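Penicillin binding protein 2X (Streptococcus thermophilus, PDB 5U47) probably cross-links peptides of neighbouring glycan strands in septal peptidoglycan during cell division and is probably a target of beta-lactam antibiotics. Local coordinates at residues S49-A54 against E137-R142; I382-G387 against T415-L420; M432-F437 against K453-G458. The protein carries 1 engineered substitution. All coordinates share one frame; numbering follows the deposited sequence.

Contact 1 (S49-A54 against E137-R142)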
loop_
_atom_site.group_PDB
_atom_site.type_symbol
_atom_site.label_atom_id
_atom_site.label_comp_id
_atom_site.label_asym_id
_atom_site.label_seq_id
_atom_site.Cartn_x
_atom_site.Cartn_y
_atom_site.Cartn_z
ATOM N N SER A 49 -19.099 8.617 20.903
ATOM C CA SER A 49 -20.226 9.500 21.168
ATOM C C SER A 49 -21.203 8.659 22.017
ATOM O O SER A 49 -20.977 7.462 22.247
ATOM C CB SER A 49 -20.836 10.044 19.887
ATOM O OG SER A 49 -21.395 9.008 19.124
ATOM N N TYR A 50 -22.266 9.273 22.497
ATOM C CA TYR A 50 -23.161 8.577 23.425
ATOM C C TYR A 50 -24.629 8.695 23.098
ATOM O O TYR A 50 -25.070 9.693 22.522
ATOM C CB TYR A 50 -22.913 9.098 24.827
ATOM C CG TYR A 50 -21.513 8.870 25.315
ATOM C CD1 TYR A 50 -20.497 9.771 25.018
ATOM C CD2 TYR A 50 -21.200 7.759 26.084
ATOM C CE1 TYR A 50 -19.200 9.565 25.462
ATOM C CE2 TYR A 50 -19.906 7.550 26.551
ATOM C CZ TYR A 50 -18.913 8.456 26.230
ATOM O OH TYR A 50 -17.626 8.265 26.682
ATOM N N SER A 51 -25.369 7.650 23.472
ATOM C CA SER A 51 -26.806 7.576 23.289
ATOM C C SER A 51 -27.417 7.529 24.676
ATOM O O SER A 51 -27.015 6.693 25.511
ATOM C CB SER A 51 -27.223 6.332 22.508
ATOM O OG SER A 51 -26.728 6.363 21.184
ATOM N N ILE A 52 -28.391 8.413 24.911
ATOM C CA ILE A 52 -29.032 8.533 26.226
ATOM C C ILE A 52 -30.284 7.652 26.331
ATOM O O ILE A 52 -31.088 7.577 25.402
ATOM C CB ILE A 52 -29.340 10.021 26.587
ATOM C CG1 ILE A 52 -29.770 10.136 28.055
ATOM C CG2 ILE A 52 -30.388 10.640 25.655
ATOM C CD1 ILE A 52 -29.949 11.567 28.532
ATOM N N TYR A 53 -30.423 6.981 27.471
ATOM C CA TYR A 53 -31.570 6.115 27.752
ATOM C C TYR A 53 -32.145 6.434 29.114
ATOM O O TYR A 53 -31.456 6.979 29.979
ATOM C CB TYR A 53 -31.164 4.640 27.741
ATOM C CG TYR A 53 -30.661 4.170 26.407
ATOM C CD1 TYR A 53 -29.322 4.350 26.047
ATOM C CD2 TYR A 53 -31.508 3.539 25.506
ATOM C CE1 TYR A 53 -28.848 3.928 24.817
ATOM C CE2 TYR A 53 -31.044 3.110 24.275
ATOM C CZ TYR A 53 -29.710 3.309 23.930
ATOM O OH TYR A 53 -29.240 2.886 22.703
ATOM N N ALA A 54 -33.412 6.084 29.296
ATOM C CA ALA A 54 -34.105 6.292 30.567
ATOM C C ALA A 54 -34.843 5.011 30.939
ATOM O O ALA A 54 -35.672 4.527 30.169
ATOM C CB ALA A 54 -35.073 7.473 30.468
ATOM N N GLU A 137 -24.934 4.932 26.627
ATOM C CA GLU A 137 -24.220 3.828 25.975
ATOM C C GLU A 137 -23.283 4.440 24.935
ATOM O O GLU A 137 -23.686 5.301 24.130
ATOM C CB GLU A 137 -25.179 2.814 25.324
ATOM C CG GLU A 137 -24.534 1.536 24.719
ATOM C CD GLU A 137 -23.962 0.524 25.741
ATOM O OE1 GLU A 137 -24.120 0.730 26.965
ATOM O OE2 GLU A 137 -23.342 -0.500 25.312
ATOM N N ALA A 138 -22.030 4.008 24.989
ATOM C CA ALA A 138 -21.002 4.465 24.070
ATOM C C ALA A 138 -21.176 3.821 22.702
ATOM O O ALA A 138 -21.486 2.634 22.598
ATOM C CB ALA A 138 -19.622 4.139 24.615
ATOM N N THR A 139 -21.008 4.629 21.661
ATOM C CA THR A 139 -21.045 4.154 20.286
ATOM C C THR A 139 -19.793 4.728 19.624
ATOM O O THR A 139 -19.569 5.946 19.627
ATOM C CB THR A 139 -22.310 4.590 19.529
ATOM O OG1 THR A 139 -22.392 6.018 19.523
ATOM C CG2 THR A 139 -23.551 4.006 20.174
ATOM N N THR A 140 -18.986 3.846 19.056
ATOM C CA THR A 140 -17.734 4.244 18.459
ATOM C C THR A 140 -17.822 4.276 16.952
ATOM O O THR A 140 -18.361 3.347 16.343
ATOM C CB THR A 140 -16.637 3.255 18.882
ATOM O OG1 THR A 140 -16.542 3.267 20.302
ATOM C CG2 THR A 140 -15.311 3.632 18.312
ATOM N N SER A 141 -17.307 5.353 16.358
ATOM C CA SER A 141 -17.192 5.454 14.906
ATOM C C SER A 141 -15.726 5.746 14.559
ATOM O O SER A 141 -14.933 6.158 15.411
ATOM C CB SER A 141 -18.114 6.544 14.352
ATOM O OG SER A 141 -17.763 7.798 14.897
ATOM N N ARG A 142 -15.368 5.512 13.308
ATOM C CA ARG A 142 -14.011 5.741 12.843
ATOM C C ARG A 142 -13.995 7.092 12.132
ATOM O O ARG A 142 -14.809 7.322 11.253
ATOM C CB ARG A 142 -13.622 4.629 11.885
ATOM C CG ARG A 142 -12.147 4.527 11.548
ATOM C CD ARG A 142 -11.324 4.061 12.751
ATOM N NE ARG A 142 -10.026 3.550 12.341
ATOM C CZ ARG A 142 -8.989 3.346 13.154
ATOM N NH1 ARG A 142 -9.050 3.620 14.475
ATOM N NH2 ARG A 142 -7.880 2.858 12.653
HETATM O O HOH W 1 -19.408 7.742 17.627
HETATM O O HOH W 2 -24.455 7.604 19.789
#
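S49 and T139 form a hydrogen-bonded antiparallel pair: S49 N donates to T139 O at 3.0 Å, and T139 N donates to S49 O at 2.9 Å. Two residues on, S51 and E137 repeat the exchange, so four nearly straight backbone bonds hold the strands together. Between these pairs lies the non-hydrogen-bonded couple Y50 and A138, where A138 CB rests 3.9 Å from Y50 CE2 and the ring stands obliquely beside A138, its CD2 near A138 CA. On the opposite face the hydroxyls gather. S49 OG comes within 3.2 Å of T139 OG1, and both residues hold the oxygen between their own backbone N and carbonyl carbon; in T139 this rotation (chi1 59°) places CG2 4.1 Å from S51 OG. One water accepts a hydrogen bond from S49 OG, donates to T139 O at 2.7 Å and also accepts from S141 OG; T139 O is thus gripped by a backbone N-H and a water. A second water joins S51 OG to T139 OG1, 2.6 Å from the latter. Y53 crosses E137 obliquely, its CE1 3.9 Å from E137 CB, while the E137 chain bends at chi2 and carries its carboxylate off to Y193 OH and G204 N. E206 lies close by with like charge, which could raise the proton affinity of either acid. In this dimerisation-family region strand 42-55 lies antiparallel to strands 134-143 and 104-105, K119 of helix 116-128 makes a cation-pi contact with Y50, and R142 ties the sheet to E177 of helix 175-179.

Contact 2 (I382-G387 against T415-L420)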
loop_
_atom_site.group_PDB
_atom_site.type_symbol
_atom_site.label_atom_id
_atom_site.label_comp_id
_atom_site.label_asym_id
_atom_site.label_seq_id
_atom_site.Cartn_x
_atom_site.Cartn_y
_atom_site.Cartn_z
ATOM N N ILE A 382 5.421 -12.405 -9.597
ATOM C CA ILE A 382 5.464 -12.767 -8.187
ATOM C C ILE A 382 4.948 -11.583 -7.376
ATOM O O ILE A 382 5.468 -10.474 -7.512
ATOM C CB ILE A 382 6.893 -13.118 -7.723
ATOM C CG1 ILE A 382 7.490 -14.221 -8.621
ATOM C CG2 ILE A 382 6.887 -13.593 -6.276
ATOM C CD1 ILE A 382 8.908 -14.626 -8.260
ATOM N N PRO A 383 3.938 -11.813 -6.518
ATOM C CA PRO A 383 3.444 -10.681 -5.721
ATOM C C PRO A 383 4.529 -10.170 -4.783
ATOM O O PRO A 383 5.447 -10.932 -4.424
ATOM C CB PRO A 383 2.273 -11.285 -4.931
ATOM C CG PRO A 383 2.539 -12.740 -4.895
ATOM C CD PRO A 383 3.248 -13.070 -6.176
ATOM N N THR A 384 4.443 -8.899 -4.414
ATOM C CA THR A 384 5.416 -8.310 -3.494
ATOM C C THR A 384 5.232 -8.840 -2.057
ATOM O O THR A 384 6.200 -8.958 -1.300
ATOM C CB THR A 384 5.338 -6.767 -3.485
ATOM O OG1 THR A 384 4.118 -6.314 -2.861
ATOM C CG2 THR A 384 5.437 -6.206 -4.910
ATOM N N ARG A 385 3.995 -9.174 -1.702
ATOM C CA ARG A 385 3.640 -9.599 -0.340
ATOM C C ARG A 385 4.088 -8.510 0.640
ATOM O O ARG A 385 4.570 -8.800 1.726
ATOM C CB ARG A 385 4.267 -10.941 0.002
ATOM C CG ARG A 385 4.064 -11.967 -1.091
ATOM C CD ARG A 385 4.425 -13.342 -0.614
ATOM N NE ARG A 385 4.282 -14.332 -1.681
ATOM C CZ ARG A 385 5.269 -14.886 -2.384
ATOM N NH1 ARG A 385 6.550 -14.604 -2.144
ATOM N NH2 ARG A 385 4.966 -15.776 -3.318
ATOM N N PHE A 386 3.862 -7.251 0.250
ATOM C CA PHE A 386 4.332 -6.122 1.023
ATOM C C PHE A 386 3.512 -5.775 2.266
ATOM O O PHE A 386 3.936 -4.917 3.034
ATOM C CB PHE A 386 4.630 -4.887 0.142
ATOM C CG PHE A 386 3.444 -4.081 -0.289
ATOM C CD1 PHE A 386 2.259 -4.664 -0.707
ATOM C CD2 PHE A 386 3.578 -2.683 -0.418
ATOM C CE1 PHE A 386 1.223 -3.887 -1.169
ATOM C CE2 PHE A 386 2.534 -1.904 -0.864
ATOM C CZ PHE A 386 1.348 -2.515 -1.233
ATOM N N GLY A 387 2.379 -6.441 2.458
ATOM C CA GLY A 387 1.586 -6.272 3.652
ATOM C C GLY A 387 0.100 -6.153 3.450
ATOM O O GLY A 387 -0.648 -6.303 4.397
ATOM N N THR A 415 1.241 -5.307 -11.564
ATOM C CA THR A 415 0.542 -4.420 -10.665
ATOM C C THR A 415 1.453 -3.210 -10.515
ATOM O O THR A 415 2.662 -3.274 -10.800
ATOM C CB THR A 415 0.332 -5.012 -9.260
ATOM O OG1 THR A 415 1.603 -5.330 -8.690
ATOM C CG2 THR A 415 -0.491 -6.248 -9.340
ATOM N N GLN A 416 0.882 -2.103 -10.056
ATOM C CA GLN A 416 1.652 -0.881 -9.852
ATOM C C GLN A 416 2.790 -1.133 -8.878
ATOM O O GLN A 416 3.926 -0.672 -9.092
ATOM C CB GLN A 416 0.760 0.258 -9.313
ATOM C CG GLN A 416 1.601 1.509 -9.010
ATOM C CD GLN A 416 0.862 2.685 -8.427
ATOM O OE1 GLN A 416 1.500 3.679 -8.069
ATOM N NE2 GLN A 416 -0.462 2.587 -8.288
ATOM N N VAL A 417 2.495 -1.863 -7.804
ATOM C CA VAL A 417 3.519 -2.110 -6.789
ATOM C C VAL A 417 4.678 -2.984 -7.335
ATOM O O VAL A 417 5.809 -2.820 -6.901
ATOM C CB VAL A 417 2.911 -2.592 -5.466
ATOM C CG1 VAL A 417 2.339 -4.004 -5.612
ATOM C CG2 VAL A 417 3.927 -2.486 -4.333
ATOM N N GLN A 418 4.409 -3.878 -8.296
ATOM C CA GLN A 418 5.499 -4.638 -8.957
ATOM C C GLN A 418 6.405 -3.691 -9.763
ATOM O O GLN A 418 7.641 -3.820 -9.756
ATOM C CB GLN A 418 4.948 -5.741 -9.847
ATOM C CG GLN A 418 4.394 -6.916 -9.069
ATOM C CD GLN A 418 3.770 -7.958 -9.958
ATOM O OE1 GLN A 418 3.102 -7.624 -10.944
ATOM N NE2 GLN A 418 3.947 -9.231 -9.598
ATOM N N MET A 419 5.792 -2.712 -10.432
ATOM C CA MET A 419 6.579 -1.732 -11.157
ATOM C C MET A 419 7.430 -0.909 -10.197
ATOM O O MET A 419 8.601 -0.668 -10.458
ATOM C CB MET A 419 5.693 -0.817 -12.014
ATOM C CG MET A 419 4.979 -1.545 -13.156
ATOM S SD MET A 419 6.095 -2.380 -14.311
ATOM C CE MET A 419 7.002 -1.010 -15.017
ATOM N N LEU A 420 6.845 -0.472 -9.084
ATOM C CA LEU A 420 7.590 0.319 -8.100
ATOM C C LEU A 420 8.795 -0.452 -7.577
ATOM O O LEU A 420 9.881 0.103 -7.453
ATOM C CB LEU A 420 6.687 0.755 -6.932
ATOM C CG LEU A 420 5.510 1.695 -7.303
ATOM C CD1 LEU A 420 4.651 1.963 -6.070
ATOM C CD2 LEU A 420 6.008 3.017 -7.882
#
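A capping box starts helix 416-427, and the same glutamine that closes it, Q418, reaches out to the loop 382-387. T415 OG1 accepts from Q418 N at 3.2 Å, and Q418 OE1 accepts from T415 N at 3.0 Å, which fixes the rotation of the amide. Its other end is thereby turned to the loop: NE2 donates to I382 O over 2.9 Å, with the oxygen lying in the amide plane but the donor standing well above the carbonyl plane of I382. R421 NH1 also donates to I382 O, and Q418 NE2 has a further acceptor in S393 O, so both polar atoms are doubly engaged. Within the transpeptidase domain this joins the loop after helix 368-377 to a helix whose Q416 and L420 pack on strands 245-252 and 541-548 of the five-stranded antiparallel sheet. V417 supplies the apolar half of the contact with its two methyls divided. CG1 meets T384 CG2 tip to tip at 3.9 Å. CG2, anti to the backbone N, sits over one face of the F386 ring, 4.0 Å from its centroid and 17° off the normal, a CH-pi contact. E391 fastens the loop through bonds to T384 OG1 and R385 N; T384 OG1 also takes a weak bond from F386 N. F437 makes an edge-to-face contact with the F386 ring.

Contact 3 (M432-F437 against K453-G458)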
loop_
_atom_site.group_PDB
_atom_site.type_symbol
_atom_site.label_atom_id
_atom_site.label_comp_id
_atom_site.label_asym_id
_atom_site.label_seq_id
_atom_site.Cartn_x
_atom_site.Cartn_y
_atom_site.Cartn_z
ATOM N N MET A 432 17.477 -4.048 -5.520
ATOM C CA MET A 432 16.037 -3.969 -5.435
ATOM C C MET A 432 15.589 -3.986 -3.977
ATOM O O MET A 432 16.134 -4.749 -3.146
ATOM C CB MET A 432 15.416 -5.126 -6.217
ATOM C CG MET A 432 13.968 -4.908 -6.580
ATOM S SD MET A 432 13.428 -6.020 -7.918
ATOM C CE MET A 432 13.374 -7.493 -6.943
ATOM N N LEU A 433 14.589 -3.150 -3.692
ATOM C CA LEU A 433 14.019 -2.980 -2.367
ATOM C C LEU A 433 12.552 -3.335 -2.364
ATOM O O LEU A 433 11.856 -3.195 -3.381
ATOM C CB LEU A 433 14.144 -1.512 -1.925
ATOM C CG LEU A 433 15.538 -0.881 -1.923
ATOM C CD1 LEU A 433 15.497 0.590 -1.525
ATOM C CD2 LEU A 433 16.461 -1.635 -0.992
ATOM N N GLU A 434 12.084 -3.810 -1.214
ATOM C CA GLU A 434 10.665 -4.108 -1.026
ATOM C C GLU A 434 9.941 -2.778 -0.741
ATOM O O GLU A 434 10.340 -2.044 0.169
ATOM C CB GLU A 434 10.499 -5.051 0.158
ATOM C CG GLU A 434 9.072 -5.457 0.489
ATOM C CD GLU A 434 8.465 -6.480 -0.465
ATOM O OE1 GLU A 434 8.978 -6.720 -1.587
ATOM O OE2 GLU A 434 7.435 -7.045 -0.069
ATOM N N PRO A 435 8.883 -2.454 -1.507
ATOM C CA PRO A 435 8.126 -1.264 -1.181
ATOM C C PRO A 435 7.514 -1.431 0.217
ATOM O O PRO A 435 7.110 -2.545 0.561
ATOM C CB PRO A 435 7.044 -1.221 -2.271
ATOM C CG PRO A 435 7.643 -1.973 -3.403
ATOM C CD PRO A 435 8.371 -3.093 -2.733
ATOM N N GLN A 436 7.492 -0.346 0.992
ATOM C CA GLN A 436 6.985 -0.342 2.370
ATOM C C GLN A 436 6.019 0.794 2.585
ATOM O O GLN A 436 6.221 1.912 2.063
ATOM C CB GLN A 436 8.129 -0.155 3.369
ATOM C CG GLN A 436 9.084 -1.330 3.469
ATOM C CD GLN A 436 10.241 -1.089 4.424
ATOM O OE1 GLN A 436 10.577 0.064 4.762
ATOM N NE2 GLN A 436 10.869 -2.171 4.857
ATOM N N PHE A 437 4.995 0.511 3.394
ATOM C CA PHE A 437 3.990 1.486 3.777
ATOM C C PHE A 437 3.836 1.590 5.302
ATOM O O PHE A 437 3.080 2.452 5.778
ATOM C CB PHE A 437 2.623 1.228 3.082
ATOM C CG PHE A 437 1.997 -0.102 3.426
ATOM C CD1 PHE A 437 1.242 -0.256 4.575
ATOM C CD2 PHE A 437 2.172 -1.202 2.591
ATOM C CE1 PHE A 437 0.680 -1.485 4.890
ATOM C CE2 PHE A 437 1.611 -2.433 2.901
ATOM C CZ PHE A 437 0.860 -2.572 4.058
ATOM N N LYS A 453 13.065 -0.566 8.716
ATOM C CA LYS A 453 14.257 -0.184 7.977
ATOM C C LYS A 453 14.101 -0.848 6.603
ATOM O O LYS A 453 13.299 -1.792 6.441
ATOM C CB LYS A 453 15.559 -0.652 8.651
ATOM C CG LYS A 453 15.884 0.035 9.982
ATOM C CD LYS A 453 17.130 -0.592 10.596
ATOM C CE LYS A 453 17.465 -0.026 11.971
ATOM N NZ LYS A 453 17.960 1.381 11.904
ATOM N N LYS A 454 14.877 -0.388 5.628
ATOM C CA LYS A 454 14.762 -0.909 4.265
ATOM C C LYS A 454 15.020 -2.416 4.167
ATOM O O LYS A 454 15.805 -2.976 4.937
ATOM C CB LYS A 454 15.708 -0.166 3.319
ATOM C CG LYS A 454 17.164 -0.553 3.441
ATOM C CD LYS A 454 18.018 0.305 2.534
ATOM C CE LYS A 454 19.470 -0.145 2.618
ATOM N NZ LYS A 454 20.300 0.790 1.814
ATOM N N GLU A 455 14.352 -3.043 3.212
ATOM C CA GLU A 455 14.460 -4.476 2.962
ATOM C C GLU A 455 15.026 -4.738 1.563
ATOM O O GLU A 455 14.344 -4.520 0.556
ATOM C CB GLU A 455 13.086 -5.132 3.122
ATOM C CG GLU A 455 13.114 -6.654 2.983
ATOM C CD GLU A 455 11.744 -7.334 3.050
ATOM O OE1 GLU A 455 10.698 -6.659 3.220
ATOM O OE2 GLU A 455 11.717 -8.589 2.934
ATOM N N VAL A 456 16.265 -5.229 1.503
ATOM C CA VAL A 456 16.925 -5.567 0.239
ATOM C C VAL A 456 16.426 -6.942 -0.175
ATOM O O VAL A 456 16.470 -7.874 0.617
ATOM C CB VAL A 456 18.453 -5.557 0.403
ATOM C CG1 VAL A 456 19.152 -6.099 -0.826
ATOM C CG2 VAL A 456 18.947 -4.148 0.772
ATOM N N ILE A 457 15.955 -7.069 -1.407
ATOM C CA ILE A 457 15.351 -8.332 -1.854
ATOM C C ILE A 457 15.934 -8.934 -3.121
ATOM O O ILE A 457 15.436 -9.966 -3.575
ATOM C CB ILE A 457 13.824 -8.181 -2.026
ATOM C CG1 ILE A 457 13.513 -7.076 -3.020
ATOM C CG2 ILE A 457 13.181 -7.875 -0.683
ATOM C CD1 ILE A 457 12.058 -7.018 -3.409
ATOM N N GLY A 458 16.962 -8.285 -3.687
ATOM C CA GLY A 458 17.619 -8.792 -4.877
ATOM C C GLY A 458 18.510 -7.779 -5.556
ATOM O O GLY A 458 18.650 -6.627 -5.110
HETATM O O HOH W 3 12.617 -1.403 1.635
HETATM O O HOH W 4 9.293 -4.668 4.382
#
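M432 and E434 meet residues 455-458 through three backbone hydrogen bonds. M432 O accepts from I457 N over 2.9 Å, M432 N donates to G458 O at 2.9 Å, and E434 N donates to E455 O at 3.0 Å. L433 N, pointing the other way, is taken by T424 OG1. Beyond E434 the chains diverge and other donors bridge them. Q436, its chain extended past CG, sends NE2 to K453 O at 2.9 Å; a water accepts from the same NE2 and donates to E455 OE1 at 2.7 Å. A second water accepts from E455 N and donates to E434 O, standing in for a direct strand bond. In the short antiparallel pair 432-433 with 456-458, M432 bonds to two successive residues, through its O to I457 N and through its N to G458 O, which is consistent with a beta bulge; the pair lies in the transpeptidase domain where helix 416-427 gives way to the next strands. Beside these bonds, M432 CE lies 3.8 Å from I457 CD1, reached by a bend at chi3 (73°). I457 CG1 packs against M432 O, and I457 CD1 approaches E434 OE1 at 3.6 Å. L433 CD2 and V456 CG2 touch on the other face. E434 and E455 extend alongside each other in a common direction, with E455 OE1 against E434 CG. Their carboxylate planes are turned 58° from each other, and E434 OE2 stays 4.6 Å from E455 OE1. R610, from the first PASTA domain, forms a salt bridge with E455 OE2 and a long, weak ion pair with E434 OE2; it could offset charge here, mainly on E455.

In the fold
From the N terminus, contact 1 closes first, bringing strands 42-55 and 134-143 together around 82 residues that include helices 72-86, 90-97 and 116-128. Contacts 2 and 3 follow in series within the transpeptidase domain, and none nests in or crosses another. Contact 2 closes the loop between residues 387 and 415; helix 416-427 then leads to strand 432-433, where contact 3 closes a shorter loop containing the hairpin 438-443 with 448-451. Contacts 2 and 3 touch, T384 O lying 2.6 Å from E434 OE2. R610 of helix 602-611, in the first PASTA domain, reaches both: R385 O in contact 2, E455 and weakly E434 in contact 3. Contact 1 lies far off, its centre about 41 Å from that of contact 2.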